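Local coordinates for protein diol-dehydratase (Roseburia inulinivorans, PDB 5I2A) that probably dehydrates 1,2-propanediol without vitamin B12, as a lyase of the glycyl radical enzyme family, at residues A[25-30]-A[81-86]; A[32-37]-A[85-90]. One frame throughout, in Å; residues are numbered along the deposited sequence.

Interaction 1: A[25-30]-A[81-86]; sequences KMPEIE and APRGCQ
Glu-30 reaches across Ala-81 with its carboxylate, where OE2 lies 3.4 Å from the Ala-81 methyl CB and takes the Ala-81 backbone N-H on its syn side at 2.8 Å, an almost straight bond (174°). Glu-30 CG sits anti to the carbonyl carbon (chi1 -62°) and the chain beyond it is extended, which carries the carboxylate back along 81-86; its other oxygen, OE1, accepts from the amide of Ile-80 and from a water that also joins Gln-86 NE2. With an alanine here, the amides of Ala-81 and Ile-80 would probably be left without the carboxylate that accepts from both, and the start of the turn would be set free to shift. The Gln-86 amide stands nearly upright to the carboxylate, with its OE1 engaged by Arg-33 N and its NE2 by Thr-78 O. Between the backbones, Cys-85 N donates to Glu-28 O at 3.0 Å and Glu-30 N to Cys-85 O at 2.8 Å, so that Cys-85 is held through both its N-H and its carbonyl. Beside these bonds, Ile-29 CG1 packs on Cys-85 SG at 3.8 Å. At the other end, Pro-27 CB rests 3.1 Å from Arg-83 O, a packing contact; the carbonyl takes its hydrogen bond from Asn-327 ND2. Gly-84 N closes back on Ala-81 O at 3.1 Å. The arrangement is a type II beta turn, Ala-81 to Gly-84, running straight into a single parallel beta bridge between Ile-29 and Cys-85.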
ATOM      1  N   LYS A  25      14.318 -40.629  10.166  1.00 20.29           N
ATOM      2  CA  LYS A  25      13.224 -40.697   9.196  1.00 21.13           C
ATOM      3  C   LYS A  25      13.332 -39.604   8.126  1.00 21.73           C
ATOM      4  O   LYS A  25      14.076 -38.640   8.294  1.00 22.22           O
ATOM      5  CB  LYS A  25      11.869 -40.576   9.900  1.00 18.81           C
ATOM      6  CG  LYS A  25      11.588 -41.638  10.949  1.00 25.42           C
ATOM      7  CD  LYS A  25      10.291 -41.310  11.704  1.00 34.79           C
ATOM      8  CE  LYS A  25       9.925 -42.388  12.721  1.00 52.08           C
ATOM      9  NZ  LYS A  25       8.701 -42.026  13.501  1.00 57.68           N
ATOM     10  N   MET A  26      12.596 -39.788   7.032  1.00 17.78           N
ATOM     11  CA  MET A  26      12.402 -38.769   6.001  1.00 21.76           C
ATOM     12  C   MET A  26      11.966 -37.433   6.569  1.00 17.39           C
ATOM     13  O   MET A  26      11.191 -37.396   7.518  1.00 17.56           O
ATOM     14  CB  MET A  26      11.319 -39.195   5.009  1.00 21.81           C
ATOM     15  CG  MET A  26      11.763 -40.018   3.869  1.00 35.73           C
ATOM     16  SD  MET A  26      10.499 -39.858   2.611  1.00 30.97           S
ATOM     17  CE  MET A  26      10.911 -38.266   1.960  1.00 18.00           C
ATOM     18  N   PRO A  27      12.442 -36.336   5.968  1.00 18.59           N
ATOM     19  CA  PRO A  27      11.811 -35.043   6.242  1.00 17.96           C
ATOM     20  C   PRO A  27      10.315 -35.097   5.946  1.00 18.49           C
ATOM     21  O   PRO A  27       9.899 -35.745   4.982  1.00 18.39           O
ATOM     22  CB  PRO A  27      12.529 -34.090   5.282  1.00 18.75           C
ATOM     23  CG  PRO A  27      13.862 -34.719   5.067  1.00 15.22           C
ATOM     24  CD  PRO A  27      13.566 -36.205   5.024  1.00 14.98           C
ATOM     25  N   GLU A  28       9.522 -34.451   6.787  1.00 13.75           N
ATOM     26  CA  GLU A  28       8.072 -34.468   6.638  1.00 18.64           C
ATOM     27  C   GLU A  28       7.473 -33.064   6.608  1.00 15.34           C
ATOM     28  O   GLU A  28       7.860 -32.212   7.388  1.00 17.82           O
ATOM     29  CB  GLU A  28       7.423 -35.273   7.776  1.00 18.52           C
ATOM     30  CG  GLU A  28       5.895 -35.196   7.791  1.00 19.91           C
ATOM     31  CD  GLU A  28       5.258 -36.083   8.869  1.00 27.33           C
ATOM     32  OE1 GLU A  28       5.998 -36.579   9.734  1.00 24.15           O
ATOM     33  OE2 GLU A  28       4.023 -36.284   8.838  1.00 17.94           O
ATOM     34  N   ILE A  29       6.513 -32.853   5.716  1.00 16.62           N
ATOM     35  CA  ILE A  29       5.727 -31.617   5.658  1.00 16.86           C
ATOM     36  C   ILE A  29       4.601 -31.618   6.710  1.00 17.04           C
ATOM     37  O   ILE A  29       3.823 -32.576   6.796  1.00 16.83           O
ATOM     38  CB  ILE A  29       5.119 -31.429   4.248  1.00 15.87           C
ATOM     39  CG1 ILE A  29       6.224 -31.265   3.215  1.00 12.80           C
ATOM     40  CG2 ILE A  29       4.138 -30.251   4.214  1.00 15.80           C
ATOM     41  CD1 ILE A  29       5.774 -31.513   1.782  1.00 14.72           C
ATOM     42  N   GLU A  30       4.516 -30.550   7.500  1.00 13.01           N
ATOM     43  CA  GLU A  30       3.481 -30.422   8.527  1.00 14.14           C
ATOM     44  C   GLU A  30       2.536 -29.233   8.265  1.00 19.82           C
ATOM     45  O   GLU A  30       2.930 -28.224   7.678  1.00 15.31           O
ATOM     46  CB  GLU A  30       4.127 -30.315   9.911  1.00 15.94           C
ATOM     47  CG  GLU A  30       4.921 -31.585  10.232  1.00 18.35           C
ATOM     48  CD  GLU A  30       5.579 -31.632  11.601  1.00 20.49           C
ATOM     49  OE1 GLU A  30       5.456 -30.689  12.421  1.00 19.42           O
ATOM     50  OE2 GLU A  30       6.245 -32.658  11.849  1.00 19.31           O
ATOM     51  N   ALA A  81       8.427 -33.606  13.339  1.00 16.48           N
ATOM     52  CA  ALA A  81       9.389 -34.438  12.619  1.00 15.10           C
ATOM     53  C   ALA A  81      10.710 -33.701  12.435  1.00 16.59           C
ATOM     54  O   ALA A  81      10.726 -32.601  11.914  1.00 18.26           O
ATOM     55  CB  ALA A  81       8.836 -34.855  11.279  1.00 16.24           C
ATOM     56  N   PRO A  82      11.826 -34.314  12.861  1.00 14.79           N
ATOM     57  CA  PRO A  82      13.137 -33.701  12.623  1.00 15.19           C
ATOM     58  C   PRO A  82      13.390 -33.468  11.132  1.00 14.89           C
ATOM     59  O   PRO A  82      12.987 -34.288  10.314  1.00 16.41           O
ATOM     60  CB  PRO A  82      14.118 -34.725  13.197  1.00 17.12           C
ATOM     61  CG  PRO A  82      13.284 -35.534  14.207  1.00 15.52           C
ATOM     62  CD  PRO A  82      11.927 -35.608  13.561  1.00 17.04           C
ATOM     63  N   ARG A  83      14.023 -32.342  10.807  1.00 14.07           N
ATOM     64  CA  ARG A  83      14.304 -31.959   9.416  1.00 15.31           C
ATOM     65  C   ARG A  83      13.035 -31.803   8.582  1.00 13.71           C
ATOM     66  O   ARG A  83      13.084 -31.842   7.358  1.00 16.66           O
ATOM     67  CB  ARG A  83      15.249 -32.962   8.751  1.00 12.06           C
ATOM     68  CG  ARG A  83      16.622 -33.018   9.431  1.00 14.65           C
ATOM     69  CD  ARG A  83      17.563 -33.989   8.751  1.00 16.83           C
ATOM     70  NE  ARG A  83      17.978 -33.544   7.430  1.00 17.54           N
ATOM     71  CZ  ARG A  83      17.739 -34.208   6.302  1.00 19.31           C
ATOM     72  NH1 ARG A  83      17.081 -35.367   6.329  1.00 14.38           N
ATOM     73  NH2 ARG A  83      18.180 -33.715   5.144  1.00 18.27           N
ATOM     74  N   GLY A  84      11.905 -31.622   9.254  1.00 13.57           N
ATOM     75  CA  GLY A  84      10.645 -31.424   8.579  1.00 12.22           C
ATOM     76  C   GLY A  84      10.479 -29.961   8.207  1.00 15.01           C
ATOM     77  O   GLY A  84      11.380 -29.151   8.437  1.00 13.62           O
ATOM     78  N   CYS A  85       9.341 -29.617   7.615  1.00 13.88           N
ATOM     79  CA  CYS A  85       9.045 -28.213   7.373  1.00 15.34           C
ATOM     80  C   CYS A  85       7.572 -27.904   7.571  1.00 14.19           C
ATOM     81  O   CYS A  85       6.705 -28.764   7.389  1.00 16.38           O
ATOM     82  CB  CYS A  85       9.480 -27.799   5.963  1.00 10.69           C
ATOM     83  SG  CYS A  85       8.491 -28.539   4.629  1.00 16.26           S
ATOM     84  N   GLN A  86       7.309 -26.669   7.972  1.00 14.30           N
ATOM     85  CA  GLN A  86       5.973 -26.091   7.886  1.00 15.14           C
ATOM     86  C   GLN A  86       5.755 -25.589   6.464  1.00 15.07           C
ATOM     87  O   GLN A  86       6.658 -25.692   5.634  1.00 16.21           O
ATOM     88  CB  GLN A  86       5.809 -24.955   8.890  1.00 12.93           C
ATOM     89  CG  GLN A  86       5.949 -25.384  10.360  1.00 14.54           C
ATOM     90  CD  GLN A  86       4.821 -26.300  10.833  1.00 16.67           C
ATOM     91  OE1 GLN A  86       3.774 -26.391  10.198  1.00 15.80           O
ATOM     92  NE2 GLN A  86       5.039 -26.980  11.963  1.00 17.17           N
TER
HETATM   93  O   HOH W   1      15.483 -36.484   8.275  1.00 21.54           O
HETATM   94  O   HOH W   2      11.987 -36.766  10.165  1.00 15.35           O
HETATM   95  O   HOH W   3       3.769 -29.160  13.593  1.00 17.40           O

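Interaction 2: A[32-37]-A[85-90]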
ATOM      1  N   ALA A  32       0.467 -27.523  10.588  1.00 15.72           N
ATOM      2  CA  ALA A  32       0.062 -26.660  11.693  1.00 16.98           C
ATOM      3  C   ALA A  32       0.240 -25.151  11.402  1.00 16.79           C
ATOM      4  O   ALA A  32      -0.638 -24.367  11.731  1.00 18.16           O
ATOM      5  CB  ALA A  32       0.813 -27.032  12.950  1.00 16.08           C
ATOM      6  N   ARG A  33       1.364 -24.745  10.817  1.00 14.95           N
ATOM      7  CA  ARG A  33       1.576 -23.316  10.549  1.00 15.11           C
ATOM      8  C   ARG A  33       0.496 -22.761   9.624  1.00 13.98           C
ATOM      9  O   ARG A  33      -0.036 -21.679   9.858  1.00 14.85           O
ATOM     10  CB  ARG A  33       2.955 -23.043   9.928  1.00 12.34           C
ATOM     11  CG  ARG A  33       3.297 -21.544   9.869  1.00 12.83           C
ATOM     12  CD  ARG A  33       4.647 -21.253   9.190  1.00 13.23           C
ATOM     13  NE  ARG A  33       4.874 -19.811   9.094  1.00 13.84           N
ATOM     14  CZ  ARG A  33       4.281 -19.018   8.202  1.00 14.08           C
ATOM     15  NH1 ARG A  33       3.448 -19.527   7.305  1.00 11.43           N
ATOM     16  NH2 ARG A  33       4.548 -17.714   8.186  1.00 12.04           N
ATOM     17  N   ALA A  34       0.193 -23.507   8.571  1.00 14.86           N
ATOM     18  CA  ALA A  34      -0.774 -23.054   7.582  1.00 16.91           C
ATOM     19  C   ALA A  34      -2.139 -22.896   8.236  1.00 18.05           C
ATOM     20  O   ALA A  34      -2.853 -21.936   7.972  1.00 17.25           O
ATOM     21  CB  ALA A  34      -0.838 -24.019   6.416  1.00 13.38           C
ATOM     22  N   GLU A  35      -2.491 -23.831   9.113  1.00 18.41           N
ATOM     23  CA  GLU A  35      -3.749 -23.723   9.843  1.00 19.62           C
ATOM     24  C   GLU A  35      -3.769 -22.493  10.748  1.00 16.84           C
ATOM     25  O   GLU A  35      -4.763 -21.780  10.817  1.00 20.41           O
ATOM     26  CB  GLU A  35      -4.003 -24.984  10.674  1.00 18.93           C
ATOM     27  CG  GLU A  35      -4.335 -26.182   9.805  1.00 18.86           C
ATOM     28  CD  GLU A  35      -4.661 -27.429  10.604  1.00 24.11           C
ATOM     29  OE1 GLU A  35      -4.191 -27.556  11.746  1.00 21.49           O
ATOM     30  OE2 GLU A  35      -5.403 -28.275  10.078  1.00 24.67           O
ATOM     31  N   LEU A  36      -2.668 -22.242  11.440  1.00 12.69           N
ATOM     32  CA  LEU A  36      -2.634 -21.146  12.388  1.00 14.91           C
ATOM     33  C   LEU A  36      -2.591 -19.765  11.718  1.00 15.90           C
ATOM     34  O   LEU A  36      -3.217 -18.830  12.210  1.00 17.21           O
ATOM     35  CB  LEU A  36      -1.453 -21.310  13.343  1.00 15.75           C
ATOM     36  CG  LEU A  36      -1.587 -22.507  14.302  1.00 17.07           C
ATOM     37  CD1 LEU A  36      -0.263 -22.786  15.001  1.00 15.36           C
ATOM     38  CD2 LEU A  36      -2.708 -22.279  15.321  1.00 17.10           C
ATOM     39  N   ILE A  37      -1.879 -19.632  10.605  1.00 15.94           N
ATOM     40  CA  ILE A  37      -1.838 -18.334   9.929  1.00 15.87           C
ATOM     41  C   ILE A  37      -3.217 -18.033   9.327  1.00 16.25           C
ATOM     42  O   ILE A  37      -3.691 -16.900   9.389  1.00 16.15           O
ATOM     43  CB  ILE A  37      -0.720 -18.268   8.860  1.00 14.92           C
ATOM     44  CG1 ILE A  37      -0.510 -16.821   8.408  1.00 14.78           C
ATOM     45  CG2 ILE A  37      -0.984 -19.216   7.683  1.00 13.22           C
ATOM     46  CD1 ILE A  37       0.669 -16.639   7.474  1.00 18.58           C
ATOM     47  N   CYS A  85       9.341 -29.617   7.615  1.00 13.88           N
ATOM     48  CA  CYS A  85       9.045 -28.213   7.373  1.00 15.34           C
ATOM     49  C   CYS A  85       7.572 -27.904   7.571  1.00 14.19           C
ATOM     50  O   CYS A  85       6.705 -28.764   7.389  1.00 16.38           O
ATOM     51  CB  CYS A  85       9.480 -27.799   5.963  1.00 10.69           C
ATOM     52  SG  CYS A  85       8.491 -28.539   4.629  1.00 16.26           S
ATOM     53  N   GLN A  86       7.309 -26.669   7.972  1.00 14.30           N
ATOM     54  CA  GLN A  86       5.973 -26.091   7.886  1.00 15.14           C
ATOM     55  C   GLN A  86       5.755 -25.589   6.464  1.00 15.07           C
ATOM     56  O   GLN A  86       6.658 -25.692   5.634  1.00 16.21           O
ATOM     57  CB  GLN A  86       5.809 -24.955   8.890  1.00 12.93           C
ATOM     58  CG  GLN A  86       5.949 -25.384  10.360  1.00 14.54           C
ATOM     59  CD  GLN A  86       4.821 -26.300  10.833  1.00 16.67           C
ATOM     60  OE1 GLN A  86       3.774 -26.391  10.198  1.00 15.80           O
ATOM     61  NE2 GLN A  86       5.039 -26.980  11.963  1.00 17.17           N
ATOM     62  N   THR A  87       4.568 -25.047   6.191  1.00 12.75           N
ATOM     63  CA  THR A  87       4.264 -24.462   4.889  1.00 15.36           C
ATOM     64  C   THR A  87       3.877 -22.987   5.027  1.00 13.64           C
ATOM     65  O   THR A  87       3.561 -22.516   6.113  1.00 14.48           O
ATOM     66  CB  THR A  87       3.126 -25.212   4.157  1.00 13.66           C
ATOM     67  OG1 THR A  87       1.899 -25.063   4.879  1.00 15.42           O
ATOM     68  CG2 THR A  87       3.459 -26.704   4.026  1.00 14.30           C
ATOM     69  N   TYR A  88       3.950 -22.264   3.917  1.00 13.06           N
ATOM     70  CA  TYR A  88       3.868 -20.809   3.930  1.00 11.92           C
ATOM     71  C   TYR A  88       2.925 -20.345   2.808  1.00 13.98           C
ATOM     72  O   TYR A  88       3.355 -19.769   1.802  1.00 14.38           O
ATOM     73  CB  TYR A  88       5.290 -20.199   3.804  1.00 12.19           C
ATOM     74  CG  TYR A  88       6.182 -20.600   4.972  1.00 12.78           C
ATOM     75  CD1 TYR A  88       6.691 -21.893   5.067  1.00 11.82           C
ATOM     76  CD2 TYR A  88       6.494 -19.699   5.992  1.00 12.86           C
ATOM     77  CE1 TYR A  88       7.458 -22.289   6.142  1.00 13.18           C
ATOM     78  CE2 TYR A  88       7.282 -20.078   7.072  1.00 12.14           C
ATOM     79  CZ  TYR A  88       7.763 -21.384   7.136  1.00 13.45           C
ATOM     80  OH  TYR A  88       8.527 -21.807   8.183  1.00 15.32           O
ATOM     81  N   PRO A  89       1.622 -20.610   2.976  1.00 13.85           N
ATOM     82  CA  PRO A  89       0.655 -20.312   1.916  1.00 13.56           C
ATOM     83  C   PRO A  89       0.505 -18.816   1.634  1.00 14.05           C
ATOM     84  O   PRO A  89      -0.059 -18.469   0.599  1.00 14.12           O
ATOM     85  CB  PRO A  89      -0.660 -20.889   2.464  1.00 13.88           C
ATOM     86  CG  PRO A  89      -0.507 -20.827   3.938  1.00 13.79           C
ATOM     87  CD  PRO A  89       0.965 -21.147   4.181  1.00 13.08           C
ATOM     88  N   GLU A  90       0.990 -17.952   2.524  1.00 14.95           N
ATOM     89  CA  GLU A  90       0.927 -16.508   2.279  1.00 13.37           C
ATOM     90  C   GLU A  90       1.745 -16.133   1.033  1.00 16.57           C
ATOM     91  O   GLU A  90       1.498 -15.107   0.408  1.00 11.40           O
ATOM     92  CB  GLU A  90       1.412 -15.710   3.500  1.00 13.01           C
ATOM     93  CG  GLU A  90       2.902 -15.844   3.831  1.00 12.58           C
ATOM     94  CD  GLU A  90       3.193 -16.901   4.905  1.00 12.97           C
ATOM     95  OE1 GLU A  90       4.068 -16.668   5.760  1.00 12.59           O
ATOM     96  OE2 GLU A  90       2.548 -17.965   4.888  1.00 14.69           O
TER
HETATM   97  O   HOH W   4       1.995 -25.612   7.550  1.00 15.13           O
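Extended from CG to NE, with CG anti to the backbone N (chi1 -170°), Arg-33 sends its guanidinium across to Glu-90, whose own chain bends at chi2 (-96°) to bring the carboxylate round to meet it. The result is an end-on, bidentate arginine-carboxylate salt bridge that ties the first turns of helix 32-43 to the loop 85-90 in the pyruvate formate lyase-like part of the enzyme. Arg-33 NH2 meets Glu-90 OE1 at 2.7 Å and Arg-33 NH1 meets Glu-90 OE2 at 3.0 Å, each oxygen using its syn lone pair, with the two flat groups nearly coplanar. NH1 also donates to Thr-87 O at 3.2 Å, on an in-plane lone pair. One face of the guanidinium is covered by Tyr-88, whose CD2 sits over its centre, the planes 26° apart; nearer the backbone, Arg-33 CD makes a CH-pi contact 3.9 Å from the Tyr-88 ring centroid. NE goes to Ile-278 O and the Tyr-88 hydroxyl bonds Gln-277 O, so both groups are also fastened to helix 262-279. At the helix start, Arg-33 N donates to Gln-86 OE1 at 3.0 Å, coming from above the amide plane, while a water links Ala-34 N to Thr-87 N. Pro-89 CG lies against both Ala-34 CB and Ile-37 CG2, and the Ile-37 methyl CD1 abuts Glu-90 OE2 at 3.5 Å.

In the fold
Interactions 1 and 2 follow one another along the same two pieces of chain, their centres about 13 Å apart: the loop 25-30 runs on into helix 32-43, while 81-90 passes along both. Residues 85-86 lie in both segments, but Gln-86 alone of the two makes contact in both; it is the joint, facing Glu-30 in one and the helix start in the other. Packing also crosses directly, Ile-29 CG2 lying 3.6 Å from Thr-87 CG2. The pairing thus changes from backbone bridging to side-chain bonding as the first partner turns helical. Both are buried, about 20 and 22 Å from the centre of the chain, and neither includes Gly-817, the predicted radical site.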